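Local structure of 2-hydroxyhepta-2,4-diene-1,7-dioate isomerase (Corynebacterium glutamicum, 4DBF) at residues A[74-79]-A[115-120]; A[82-87]-A[246-251]; A[139-144]-A[157-162]; A[45-50]-A[67-72]. The protein probably acts as a metal-dependent lyase or isomerase of the fumarylacetoacetate hydrolase family and probably decarboxylates oxaloacetate. All blocks are in the same frame, centred on the assembly; numbering follows the deposited sequence.

Contact 1: A[74-79]-A[115-120]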
loop_
_atom_site.group_PDB
_atom_site.type_symbol
_atom_site.label_atom_id
_atom_site.label_comp_id
_atom_site.label_asym_id
_atom_site.label_seq_id
_atom_site.Cartn_x
_atom_site.Cartn_y
_atom_site.Cartn_z
ATOM N N LEU A 74 -24.753 0.553 -0.699
ATOM C CA LEU A 74 -23.584 -0.263 -0.603
ATOM C C LEU A 74 -22.320 0.561 -0.703
ATOM O O LEU A 74 -22.236 1.429 -1.479
ATOM C CB LEU A 74 -23.598 -1.272 -1.718
ATOM C CG LEU A 74 -24.609 -2.372 -1.524
ATOM C CD1 LEU A 74 -24.761 -3.172 -2.772
ATOM C CD2 LEU A 74 -24.218 -3.257 -0.377
ATOM N N LEU A 75 -21.363 0.249 0.123
ATOM C CA LEU A 75 -20.034 0.831 0.077
ATOM C C LEU A 75 -19.035 -0.252 -0.318
ATOM O O LEU A 75 -19.377 -1.355 -0.386
ATOM C CB LEU A 75 -19.641 1.402 1.429
ATOM C CG LEU A 75 -20.583 2.369 2.130
ATOM C CD1 LEU A 75 -20.094 2.728 3.502
ATOM C CD2 LEU A 75 -20.804 3.607 1.322
ATOM N N ALA A 76 -17.797 0.102 -0.556
ATOM C CA ALA A 76 -16.764 -0.897 -0.719
ATOM C C ALA A 76 -16.859 -1.800 0.487
ATOM O O ALA A 76 -16.900 -1.337 1.543
ATOM C CB ALA A 76 -15.405 -0.250 -0.790
ATOM N N PRO A 77 -16.903 -3.098 0.287
ATOM C CA PRO A 77 -17.132 -4.019 1.381
ATOM C C PRO A 77 -16.011 -4.150 2.392
ATOM O O PRO A 77 -16.228 -4.699 3.392
ATOM C CB PRO A 77 -17.423 -5.338 0.683
ATOM C CG PRO A 77 -16.812 -5.230 -0.618
ATOM C CD PRO A 77 -16.916 -3.794 -0.997
ATOM N N MET A 78 -14.843 -3.628 2.117
ATOM C CA MET A 78 -13.740 -3.575 3.061
ATOM C C MET A 78 -12.958 -2.269 2.925
ATOM O O MET A 78 -12.970 -1.648 1.910
ATOM C CB MET A 78 -12.692 -4.646 2.800
ATOM C CG MET A 78 -13.020 -6.033 3.255
ATOM S SD MET A 78 -13.219 -6.296 5.004
ATOM C CE MET A 78 -14.405 -7.600 4.923
ATOM N N LEU A 79 -12.216 -1.969 3.956
ATOM C CA LEU A 79 -11.234 -0.926 3.917
ATOM C C LEU A 79 -9.895 -1.609 4.075
ATOM O O LEU A 79 -9.371 -1.714 5.118
ATOM C CB LEU A 79 -11.476 0.059 5.021
ATOM C CG LEU A 79 -12.776 0.814 4.945
ATOM C CD1 LEU A 79 -12.824 1.819 6.070
ATOM C CD2 LEU A 79 -12.970 1.485 3.619
ATOM N N THR A 115 -6.260 4.220 -0.793
ATOM C CA THR A 115 -6.883 5.414 -1.256
ATOM C C THR A 115 -7.491 5.313 -2.654
ATOM O O THR A 115 -8.255 6.120 -3.026
ATOM C CB THR A 115 -5.905 6.591 -1.185
ATOM O OG1 THR A 115 -4.635 6.189 -1.636
ATOM C CG2 THR A 115 -5.786 7.036 0.208
ATOM N N ALA A 116 -7.144 4.290 -3.399
ATOM C CA ALA A 116 -7.739 4.068 -4.702
ATOM C C ALA A 116 -9.122 3.443 -4.608
ATOM O O ALA A 116 -9.905 3.544 -5.473
ATOM C CB ALA A 116 -6.842 3.218 -5.562
ATOM N N VAL A 117 -9.356 2.770 -3.519
ATOM C CA VAL A 117 -10.561 2.012 -3.303
ATOM C C VAL A 117 -11.782 2.911 -3.247
ATOM O O VAL A 117 -11.770 3.914 -2.635
ATOM C CB VAL A 117 -10.466 1.155 -2.035
ATOM C CG1 VAL A 117 -11.767 0.443 -1.805
ATOM C CG2 VAL A 117 -9.323 0.178 -2.156
ATOM N N THR A 118 -12.814 2.507 -3.950
ATOM C CA THR A 118 -14.131 3.094 -3.840
ATOM C C THR A 118 -15.242 2.034 -3.957
ATOM O O THR A 118 -14.971 0.886 -4.180
ATOM C CB THR A 118 -14.330 4.273 -4.828
ATOM O OG1 THR A 118 -15.475 5.024 -4.478
ATOM C CG2 THR A 118 -14.528 3.778 -6.200
ATOM N N GLY A 119 -16.474 2.449 -3.788
ATOM C CA GLY A 119 -17.554 1.505 -3.761
ATOM C C GLY A 119 -18.440 1.476 -4.973
ATOM O O GLY A 119 -18.235 2.216 -5.880
ATOM N N PRO A 120 -19.456 0.636 -4.946
ATOM C CA PRO A 120 -20.429 0.575 -6.024
ATOM C C PRO A 120 -21.106 1.903 -6.262
ATOM O O PRO A 120 -21.445 2.541 -5.334
ATOM C CB PRO A 120 -21.423 -0.436 -5.531
ATOM C CG PRO A 120 -20.680 -1.260 -4.604
ATOM C CD PRO A 120 -19.669 -0.410 -3.965
HETATM O O HOH W 1 -20.625 3.154 -2.795
HETATM O O HOH W 2 -23.773 2.124 -3.884
#
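Ala76 sets its methyl group against the strand at Val117 and Thr118, and this is where the two segments pack most closely. Its CB lies 3.8 Å from Val117 CG1 and 3.6 Å from Thr118 O, touching a branched methyl and a backbone oxygen at once. Val117 offers that methyl because CG1 stands anti to the backbone N (chi1 177°). Gly119 suits the next position: with no side chain, its CA can come within 3.5 Å of Ala76 N, so backbone rests directly on backbone. Pro120 continues the tight strip by laying CD of its ring 3.7 Å from Leu75 C, and as a proline it brings no N-H that would need an acceptor there. Met78 O is buried by the contact and has no polar partner.

The other end is wetter and looser. Leu74 CB only grazes Pro120 CG at 4.1 Å, and two waters lie within bonding distance of both Leu74 O and Pro120 O, though with fewer protons than acceptors in reach, so the bonds are probably shared. End to end, 74-78 and 117-120 run 154° apart, yet exchange no direct backbone hydrogen bonds; Leu75 pairs instead with Arg25, and Thr118 with Gly190 and Ile192. Strand 73-75, paired with 22-28, thus lies against strand 117-118, paired with 190-197, within the fumarylacetoacetate hydrolase family fold.

Contact 2: A[82-87]-A[246-251]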
loop_
_atom_site.group_PDB
_atom_site.type_symbol
_atom_site.label_atom_id
_atom_site.label_comp_id
_atom_site.label_asym_id
_atom_site.label_seq_id
_atom_site.Cartn_x
_atom_site.Cartn_y
_atom_site.Cartn_z
ATOM N N LYS A 82 -3.997 -3.049 2.329
ATOM C CA LYS A 82 -3.416 -2.967 1.024
ATOM C C LYS A 82 -4.178 -3.795 0.007
ATOM O O LYS A 82 -4.942 -4.631 0.347
ATOM C CB LYS A 82 -1.959 -3.377 1.052
ATOM C CG LYS A 82 -1.695 -4.733 1.645
ATOM C CD LYS A 82 -0.220 -5.003 1.769
ATOM C CE LYS A 82 0.051 -6.408 2.231
ATOM N NZ LYS A 82 -0.374 -6.676 3.601
ATOM N N VAL A 83 -3.929 -3.496 -1.249
ATOM C CA VAL A 83 -4.510 -4.186 -2.367
ATOM C C VAL A 83 -3.371 -4.726 -3.210
ATOM O O VAL A 83 -2.559 -3.986 -3.677
ATOM C CB VAL A 83 -5.381 -3.286 -3.223
ATOM C CG1 VAL A 83 -5.926 -4.074 -4.390
ATOM C CG2 VAL A 83 -6.443 -2.644 -2.387
ATOM N N VAL A 84 -3.300 -6.034 -3.325
ATOM C CA VAL A 84 -2.221 -6.655 -4.057
ATOM C C VAL A 84 -2.791 -7.216 -5.322
ATOM O O VAL A 84 -3.756 -7.885 -5.291
ATOM C CB VAL A 84 -1.535 -7.772 -3.286
ATOM C CG1 VAL A 84 -0.374 -8.308 -4.092
ATOM C CG2 VAL A 84 -1.087 -7.310 -1.924
ATOM N N ALA A 85 -2.190 -6.854 -6.435
ATOM C CA ALA A 85 -2.720 -7.193 -7.714
ATOM C C ALA A 85 -1.709 -7.918 -8.604
ATOM O O ALA A 85 -0.565 -7.725 -8.475
ATOM C CB ALA A 85 -3.241 -5.968 -8.395
ATOM N N ILE A 86 -2.206 -8.752 -9.491
ATOM C CA ILE A 86 -1.371 -9.519 -10.400
ATOM C C ILE A 86 -1.536 -9.037 -11.839
ATOM O O ILE A 86 -2.618 -8.994 -12.358
ATOM C CB ILE A 86 -1.677 -11.036 -10.363
ATOM C CG1 ILE A 86 -1.823 -11.547 -8.945
ATOM C CG2 ILE A 86 -0.597 -11.823 -11.052
ATOM C CD1 ILE A 86 -0.619 -11.295 -8.094
ATOM N N GLY A 87 -0.431 -8.695 -12.463
ATOM C CA GLY A 87 -0.415 -8.418 -13.868
ATOM C C GLY A 87 0.081 -9.607 -14.670
ATOM O O GLY A 87 0.721 -10.472 -14.171
ATOM N N MET A 246 5.116 -11.247 1.405
ATOM C CA MET A 246 4.366 -10.277 2.157
ATOM C C MET A 246 3.357 -10.880 3.113
ATOM O O MET A 246 2.595 -11.669 2.706
ATOM C CB MET A 246 3.497 -9.501 1.188
ATOM C CG MET A 246 4.009 -8.198 0.706
ATOM S SD MET A 246 2.996 -7.586 -0.642
ATOM C CE MET A 246 4.350 -7.284 -1.717
ATOM N N THR A 247 3.305 -10.412 4.349
ATOM C CA THR A 247 2.226 -10.756 5.242
ATOM C C THR A 247 0.933 -10.145 4.729
ATOM O O THR A 247 0.909 -9.006 4.374
ATOM C CB THR A 247 2.462 -10.251 6.689
ATOM O OG1 THR A 247 3.576 -10.894 7.258
ATOM C CG2 THR A 247 1.274 -10.523 7.554
ATOM N N LEU A 248 -0.126 -10.921 4.714
ATOM C CA LEU A 248 -1.442 -10.423 4.419
ATOM C C LEU A 248 -2.325 -10.355 5.676
ATOM O O LEU A 248 -2.194 -11.167 6.533
ATOM C CB LEU A 248 -2.087 -11.264 3.332
ATOM C CG LEU A 248 -1.429 -11.343 1.950
ATOM C CD1 LEU A 248 -2.181 -12.239 1.003
ATOM C CD2 LEU A 248 -1.255 -9.963 1.388
ATOM N N LEU A 249 -3.206 -9.373 5.739
ATOM C CA LEU A 249 -4.031 -9.112 6.904
ATOM C C LEU A 249 -5.515 -9.260 6.556
ATOM O O LEU A 249 -5.883 -9.102 5.395
ATOM C CB LEU A 249 -3.725 -7.683 7.346
ATOM C CG LEU A 249 -2.269 -7.460 7.763
ATOM C CD1 LEU A 249 -1.994 -6.025 8.125
ATOM C CD2 LEU A 249 -1.970 -8.374 8.960
ATOM N N PRO A 250 -6.392 -9.537 7.565
ATOM C CA PRO A 250 -7.839 -9.512 7.283
ATOM C C PRO A 250 -8.309 -8.221 6.623
ATOM O O PRO A 250 -7.968 -7.111 7.068
ATOM C CB PRO A 250 -8.520 -9.639 8.675
ATOM C CG PRO A 250 -7.414 -10.248 9.600
ATOM C CD PRO A 250 -6.075 -9.718 9.001
ATOM N N GLY A 251 -9.082 -8.374 5.556
ATOM C CA GLY A 251 -9.559 -7.210 4.851
ATOM C C GLY A 251 -8.702 -6.894 3.623
ATOM O O GLY A 251 -9.206 -6.230 2.714
#
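The peptide group of Thr247 is the flat group that Lys82 meets, and the ammonium approaches its carbonyl oxygen in the carbonyl plane. Lys82 NZ donates to Thr247 O over 2.8 Å, at a C=O...N angle of 154°. Getting there takes a long, mostly extended chain that starts between the backbone N and carbonyl carbon (chi1 55°) and kinks once at the end (chi4 -67°). Lysine suits the task because its aliphatic length passes along apolar neighbours before delivering a charge: Lys82 CE packs 3.9 Å from Leu248 CD2, the two side chains crossing at about a right angle.

Val84, pointing toward the loop, extends the greasy patch. Its CG2 touches Met246 SD at 4.3 Å and Leu248 CD2 at 4.2 Å, where a flexible thioether and a leucine branch pack against a compact valine. The buried ammonium also forms a salt bridge with Asp252, which accepts from Leu249 N as well and would help balance the positive charge. Thr247 turns its hydroxyl to Asp187 of the second subunit. The contact thus anchors the loop leading from helix 235-243 into strand 253-255, the parallel partner of strand 83-87 in the fumarylacetoacetate hydrolase fold, at the interface with the second subunit.

Contact 3: A[139-144]-A[157-162]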
loop_
_atom_site.group_PDB
_atom_site.type_symbol
_atom_site.label_atom_id
_atom_site.label_comp_id
_atom_site.label_asym_id
_atom_site.label_seq_id
_atom_site.Cartn_x
_atom_site.Cartn_y
_atom_site.Cartn_z
ATOM N N LEU A 139 -11.767 -10.913 -10.622
ATOM C CA LEU A 139 -12.121 -11.585 -9.417
ATOM C C LEU A 139 -11.184 -11.162 -8.288
ATOM O O LEU A 139 -10.015 -11.199 -8.420
ATOM C CB LEU A 139 -12.044 -13.076 -9.613
ATOM C CG LEU A 139 -12.451 -13.869 -8.408
ATOM C CD1 LEU A 139 -13.912 -13.704 -8.064
ATOM C CD2 LEU A 139 -12.071 -15.315 -8.615
ATOM N N ALA A 140 -11.771 -10.747 -7.186
ATOM C CA ALA A 140 -11.041 -10.252 -6.040
ATOM C C ALA A 140 -11.196 -11.193 -4.883
ATOM O O ALA A 140 -12.237 -11.666 -4.637
ATOM C CB ALA A 140 -11.497 -8.868 -5.634
ATOM N N VAL A 141 -10.113 -11.406 -4.195
ATOM C CA VAL A 141 -10.108 -12.235 -3.034
ATOM C C VAL A 141 -10.001 -11.364 -1.788
ATOM O O VAL A 141 -9.163 -10.520 -1.707
ATOM C CB VAL A 141 -8.922 -13.182 -3.034
ATOM C CG1 VAL A 141 -8.921 -14.003 -1.796
ATOM C CG2 VAL A 141 -8.919 -14.061 -4.252
ATOM N N VAL A 142 -10.844 -11.606 -0.818
ATOM C CA VAL A 142 -10.690 -10.915 0.429
ATOM C C VAL A 142 -10.140 -11.841 1.508
ATOM O O VAL A 142 -10.703 -12.855 1.794
ATOM C CB VAL A 142 -11.989 -10.265 0.897
ATOM C CG1 VAL A 142 -11.777 -9.590 2.210
ATOM C CG2 VAL A 142 -12.502 -9.301 -0.127
ATOM N N ILE A 143 -9.014 -11.436 2.061
ATOM C CA ILE A 143 -8.280 -12.164 3.065
ATOM C C ILE A 143 -9.002 -12.106 4.417
ATOM O O ILE A 143 -9.502 -11.113 4.804
ATOM C CB ILE A 143 -6.820 -11.677 3.195
ATOM C CG1 ILE A 143 -6.016 -11.958 1.942
ATOM C CG2 ILE A 143 -6.119 -12.375 4.333
ATOM C CD1 ILE A 143 -6.071 -13.381 1.510
ATOM N N GLY A 144 -9.044 -13.234 5.085
ATOM C CA GLY A 144 -9.846 -13.422 6.268
ATOM C C GLY A 144 -9.096 -13.556 7.577
ATOM O O GLY A 144 -9.651 -13.458 8.619
ATOM N N SER A 157 -8.199 -21.721 3.453
ATOM C CA SER A 157 -8.214 -21.433 4.871
ATOM C C SER A 157 -7.989 -19.953 5.233
ATOM O O SER A 157 -8.284 -19.558 6.303
ATOM C CB SER A 157 -7.190 -22.285 5.562
ATOM O OG SER A 157 -5.915 -21.774 5.359
ATOM N N VAL A 158 -7.469 -19.169 4.300
ATOM C CA VAL A 158 -7.180 -17.768 4.555
ATOM C C VAL A 158 -8.119 -16.789 3.871
ATOM O O VAL A 158 -8.004 -15.621 4.088
ATOM C CB VAL A 158 -5.743 -17.377 4.181
ATOM C CG1 VAL A 158 -4.712 -18.157 4.934
ATOM C CG2 VAL A 158 -5.517 -17.425 2.701
ATOM N N VAL A 159 -9.010 -17.268 3.028
ATOM C CA VAL A 159 -9.914 -16.353 2.382
ATOM C C VAL A 159 -11.300 -16.225 3.030
ATOM O O VAL A 159 -11.950 -17.190 3.330
ATOM C CB VAL A 159 -9.942 -16.414 0.831
ATOM C CG1 VAL A 159 -8.813 -17.182 0.196
ATOM C CG2 VAL A 159 -11.305 -16.641 0.239
ATOM N N LEU A 160 -11.693 -14.989 3.240
ATOM C CA LEU A 160 -13.004 -14.680 3.691
ATOM C C LEU A 160 -14.019 -14.947 2.600
ATOM O O LEU A 160 -14.992 -15.552 2.837
ATOM C CB LEU A 160 -13.112 -13.232 4.149
ATOM C CG LEU A 160 -14.478 -12.750 4.575
ATOM C CD1 LEU A 160 -15.052 -13.503 5.733
ATOM C CD2 LEU A 160 -14.602 -11.261 4.774
ATOM N N GLY A 161 -13.770 -14.428 1.422
ATOM C CA GLY A 161 -14.695 -14.611 0.325
ATOM C C GLY A 161 -14.236 -13.893 -0.923
ATOM O O GLY A 161 -13.070 -13.422 -1.008
ATOM N N PHE A 162 -15.142 -13.822 -1.895
ATOM C CA PHE A 162 -14.781 -13.295 -3.204
ATOM C C PHE A 162 -15.579 -12.021 -3.392
ATOM O O PHE A 162 -16.688 -11.940 -2.905
ATOM C CB PHE A 162 -15.158 -14.275 -4.358
ATOM C CG PHE A 162 -14.200 -15.438 -4.485
ATOM C CD1 PHE A 162 -12.851 -15.294 -4.189
ATOM C CD2 PHE A 162 -14.652 -16.692 -4.903
ATOM C CE1 PHE A 162 -11.961 -16.405 -4.266
ATOM C CE2 PHE A 162 -13.751 -17.781 -5.027
ATOM C CZ PHE A 162 -12.414 -17.622 -4.688
#
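Val142 and Gly161 form a hydrogen-bonded antiparallel pair in which Val142 N reaches Gly161 O at 2.9 Å and an almost straight 174°. The return bond, Gly161 N to Val142 O, is weak at 3.5 Å; Leu160 N donates to the same oxygen at 2.8 Å. Two residues facing one define a classic beta bulge, and glycine readily adopts the fully extended backbone found at its second position. Past the bulge, Gly144 N donates to Val158 O at 2.8 Å; lacking a side chain, Gly144 fits closely beside Leu160. A CA-H...O contact joins Phe162 CA and Ala140 O, 3.3 Å apart.

Apolar contacts lie on both faces. Leu139, its CG anti to the backbone N (chi1 -178°), reaches across to set CD2 over one face of the Phe162 ring, while Val141 CG2 meets the ring edge near its plane, 3.8 Å from Phe162 CE1. The other Val141 branch, CG1, packs 3.7 Å from Val159 CB, the beta-branched pair crossing at about a right angle. On the opposite face Val142 and Leu160 run side by side.

Farther along these strands, Glu136, Glu138 and Asp167 hold the magnesium ion. Helix 235-243 covers Val141, Val158 and Val159, while strand 253-255 flanks strand 133-143 on its other edge.

Contact 4: A[45-50]-A[67-72]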
loop_
_atom_site.group_PDB
_atom_site.type_symbol
_atom_site.label_atom_id
_atom_site.label_comp_id
_atom_site.label_asym_id
_atom_site.label_seq_id
_atom_site.Cartn_x
_atom_site.Cartn_y
_atom_site.Cartn_z
ATOM N N ALA A 45 -34.208 -5.034 -4.961
ATOM C CA ALA A 45 -35.545 -4.953 -4.440
ATOM C C ALA A 45 -35.872 -6.122 -3.557
ATOM O O ALA A 45 -36.733 -6.033 -2.739
ATOM C CB ALA A 45 -36.546 -4.855 -5.561
ATOM N N ASN A 46 -35.185 -7.226 -3.709
ATOM C CA ASN A 46 -35.552 -8.387 -2.932
ATOM C C ASN A 46 -34.650 -8.670 -1.769
ATOM O O ASN A 46 -34.872 -9.597 -1.045
ATOM C CB ASN A 46 -35.587 -9.620 -3.806
ATOM C CG ASN A 46 -36.692 -9.566 -4.837
ATOM O OD1 ASN A 46 -36.435 -9.385 -6.012
ATOM N ND2 ASN A 46 -37.927 -9.693 -4.389
ATOM N N LEU A 47 -33.619 -7.880 -1.611
ATOM C CA LEU A 47 -32.598 -8.176 -0.629
ATOM C C LEU A 47 -32.731 -7.315 0.598
ATOM O O LEU A 47 -33.275 -6.265 0.536
ATOM C CB LEU A 47 -31.213 -7.985 -1.255
ATOM C CG LEU A 47 -30.817 -8.750 -2.512
ATOM C CD1 LEU A 47 -29.382 -8.507 -2.900
ATOM C CD2 LEU A 47 -31.024 -10.214 -2.315
ATOM N N THR A 48 -32.211 -7.805 1.700
ATOM C CA THR A 48 -32.245 -7.144 2.968
ATOM C C THR A 48 -30.835 -7.055 3.580
ATOM O O THR A 48 -30.085 -7.969 3.489
ATOM C CB THR A 48 -33.214 -7.868 3.920
ATOM O OG1 THR A 48 -34.532 -7.757 3.417
ATOM C CG2 THR A 48 -33.181 -7.289 5.257
ATOM N N ALA A 49 -30.504 -5.925 4.173
ATOM C CA ALA A 49 -29.277 -5.761 4.908
ATOM C C ALA A 49 -29.488 -5.890 6.414
ATOM O O ALA A 49 -30.327 -5.266 6.974
ATOM C CB ALA A 49 -28.622 -4.440 4.580
ATOM N N ARG A 50 -28.683 -6.719 7.033
ATOM C CA ARG A 50 -28.776 -6.991 8.424
ATOM C C ARG A 50 -27.489 -6.581 9.092
ATOM O O ARG A 50 -26.483 -7.149 8.849
ATOM C CB ARG A 50 -28.984 -8.482 8.657
ATOM C CG ARG A 50 -30.282 -9.051 8.174
ATOM C CD ARG A 50 -30.938 -9.848 9.296
ATOM N NE ARG A 50 -30.901 -11.240 9.043
ATOM C CZ ARG A 50 -30.998 -12.204 9.945
ATOM N NH1 ARG A 50 -31.135 -11.966 11.226
ATOM N NH2 ARG A 50 -30.948 -13.435 9.542
ATOM N N TRP A 67 -32.474 -3.257 7.157
ATOM C CA TRP A 67 -33.042 -2.385 6.176
ATOM C C TRP A 67 -33.249 -3.139 4.923
ATOM O O TRP A 67 -32.438 -3.968 4.593
ATOM C CB TRP A 67 -32.089 -1.230 5.840
ATOM C CG TRP A 67 -31.606 -0.407 6.994
ATOM C CD1 TRP A 67 -32.076 0.807 7.412
ATOM C CD2 TRP A 67 -30.547 -0.718 7.902
ATOM N NE1 TRP A 67 -31.400 1.251 8.475
ATOM C CE2 TRP A 67 -30.476 0.377 8.828
ATOM C CE3 TRP A 67 -29.680 -1.751 8.035
ATOM C CZ2 TRP A 67 -29.554 0.414 9.819
ATOM C CZ3 TRP A 67 -28.762 -1.705 9.039
ATOM C CH2 TRP A 67 -28.706 -0.660 9.919
ATOM N N PRO A 68 -34.311 -2.847 4.188
ATOM C CA PRO A 68 -34.384 -3.244 2.795
ATOM C C PRO A 68 -33.179 -2.660 2.079
ATOM O O PRO A 68 -32.833 -1.550 2.342
ATOM C CB PRO A 68 -35.646 -2.568 2.306
ATOM C CG PRO A 68 -36.396 -2.228 3.502
ATOM C CD PRO A 68 -35.397 -1.932 4.526
ATOM N N LEU A 69 -32.560 -3.420 1.210
ATOM C CA LEU A 69 -31.335 -3.000 0.567
ATOM C C LEU A 69 -31.489 -1.711 -0.212
ATOM O O LEU A 69 -30.598 -0.913 -0.236
ATOM C CB LEU A 69 -30.772 -4.085 -0.321
ATOM C CG LEU A 69 -29.355 -3.855 -0.823
ATOM C CD1 LEU A 69 -28.430 -3.403 0.270
ATOM C CD2 LEU A 69 -28.802 -5.066 -1.500
ATOM N N LYS A 70 -32.652 -1.546 -0.827
ATOM C CA LYS A 70 -33.033 -0.349 -1.534
ATOM C C LYS A 70 -33.025 0.932 -0.707
ATOM O O LYS A 70 -32.914 1.972 -1.256
ATOM C CB LYS A 70 -34.390 -0.540 -2.237
ATOM C CG LYS A 70 -35.589 -0.389 -1.334
ATOM C CD LYS A 70 -36.877 -0.154 -2.092
ATOM C CE LYS A 70 -38.064 -0.621 -1.283
ATOM N NZ LYS A 70 -38.262 0.107 -0.001
ATOM N N ASP A 71 -33.122 0.836 0.606
ATOM C CA ASP A 71 -33.137 2.004 1.485
ATOM C C ASP A 71 -31.768 2.384 2.071
ATOM O O ASP A 71 -31.667 3.277 2.862
ATOM C CB ASP A 71 -34.062 1.799 2.678
ATOM C CG ASP A 71 -35.506 1.496 2.309
ATOM O OD1 ASP A 71 -35.911 1.553 1.182
ATOM O OD2 ASP A 71 -36.244 1.174 3.226
ATOM N N VAL A 72 -30.735 1.651 1.727
ATOM C CA VAL A 72 -29.396 1.986 2.147
ATOM C C VAL A 72 -28.480 1.993 0.927
ATOM O O VAL A 72 -28.933 1.778 -0.145
ATOM C CB VAL A 72 -28.876 1.018 3.175
ATOM C CG1 VAL A 72 -29.701 1.074 4.433
ATOM C CG2 VAL A 72 -28.817 -0.362 2.604
HETATM O O HOH W 3 -34.671 -3.755 -1.007
#
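An antiparallel strand pair that rolls straight into a 3-10 turn joins Ala49 to Trp67 and Leu47 to Leu69. Ala49 and Trp67 are a hydrogen-bonded pair: Ala49 N gives to Trp67 O at 2.8 Å, nearly in line with the carbonyl, and Trp67 N gives back to Ala49 O at 2.9 Å. Pro68, which has no N-H to offer, falls at the non-hydrogen-bonded position opposite Thr48, where none is needed. Thr48 instead rests its methyl CG2 3.5 Å from Trp67 O.

The turn then swings Leu69 N back to Leu47 O, 3.0 Å away, in a bond that comes from above the carbonyl plane, 35° out of it. A water also hydrogen-bonds Leu47 O and links it to Lys70 N. Leu69, with CG anti to the backbone N (chi1 -168°), lies alongside Leu47 and brings CD2 to 3.8 Å from Leu47 CD1; both leucines are buried, as their type suits. The small Ala49 CB lies 4.4 Å from Leu69 CD1.

Within the turn, Asp71 N bonds Pro68 O, and on the exposed side Lys70 NZ forms a salt bridge with Asp71 OD1. Val72 folds back to place CG1 over one face of the Trp67 indole, toward the rim. The Trp67 side chain also lies about 5 Å from that of Asp30, a magnesium-binding residue whose ion is not bound to this chain here. This pair, strands 48-52 and 65-68, lies in the Rv2993c-like N-terminal region.

Overall arrangement
From the N terminus, contact 4 comes first: it closes the loop between strands 48-52 and 65-68, entirely within the N-terminal region. Contact 1 opens next, Leu74 CD2 lying 4.3 Å from Leu69 CD1, and joins that region to the hydrolase-type C-terminal region at 115-120. Before it closes, contact 2 has opened at 82-87, so the two cross along the chain. Contact 2 spans a long excursion to 246-251, and contact 3 nests inside it as a short strand connection. Contacts 2 and 3 meet where Gly251 N probably hydrogen-bonds Ile143 O, and Met78 of contact 1 packs on Leu160 and Val142 of contact 3. Contact 4 stands apart from contact 2, their nearest atoms about 17 Å apart.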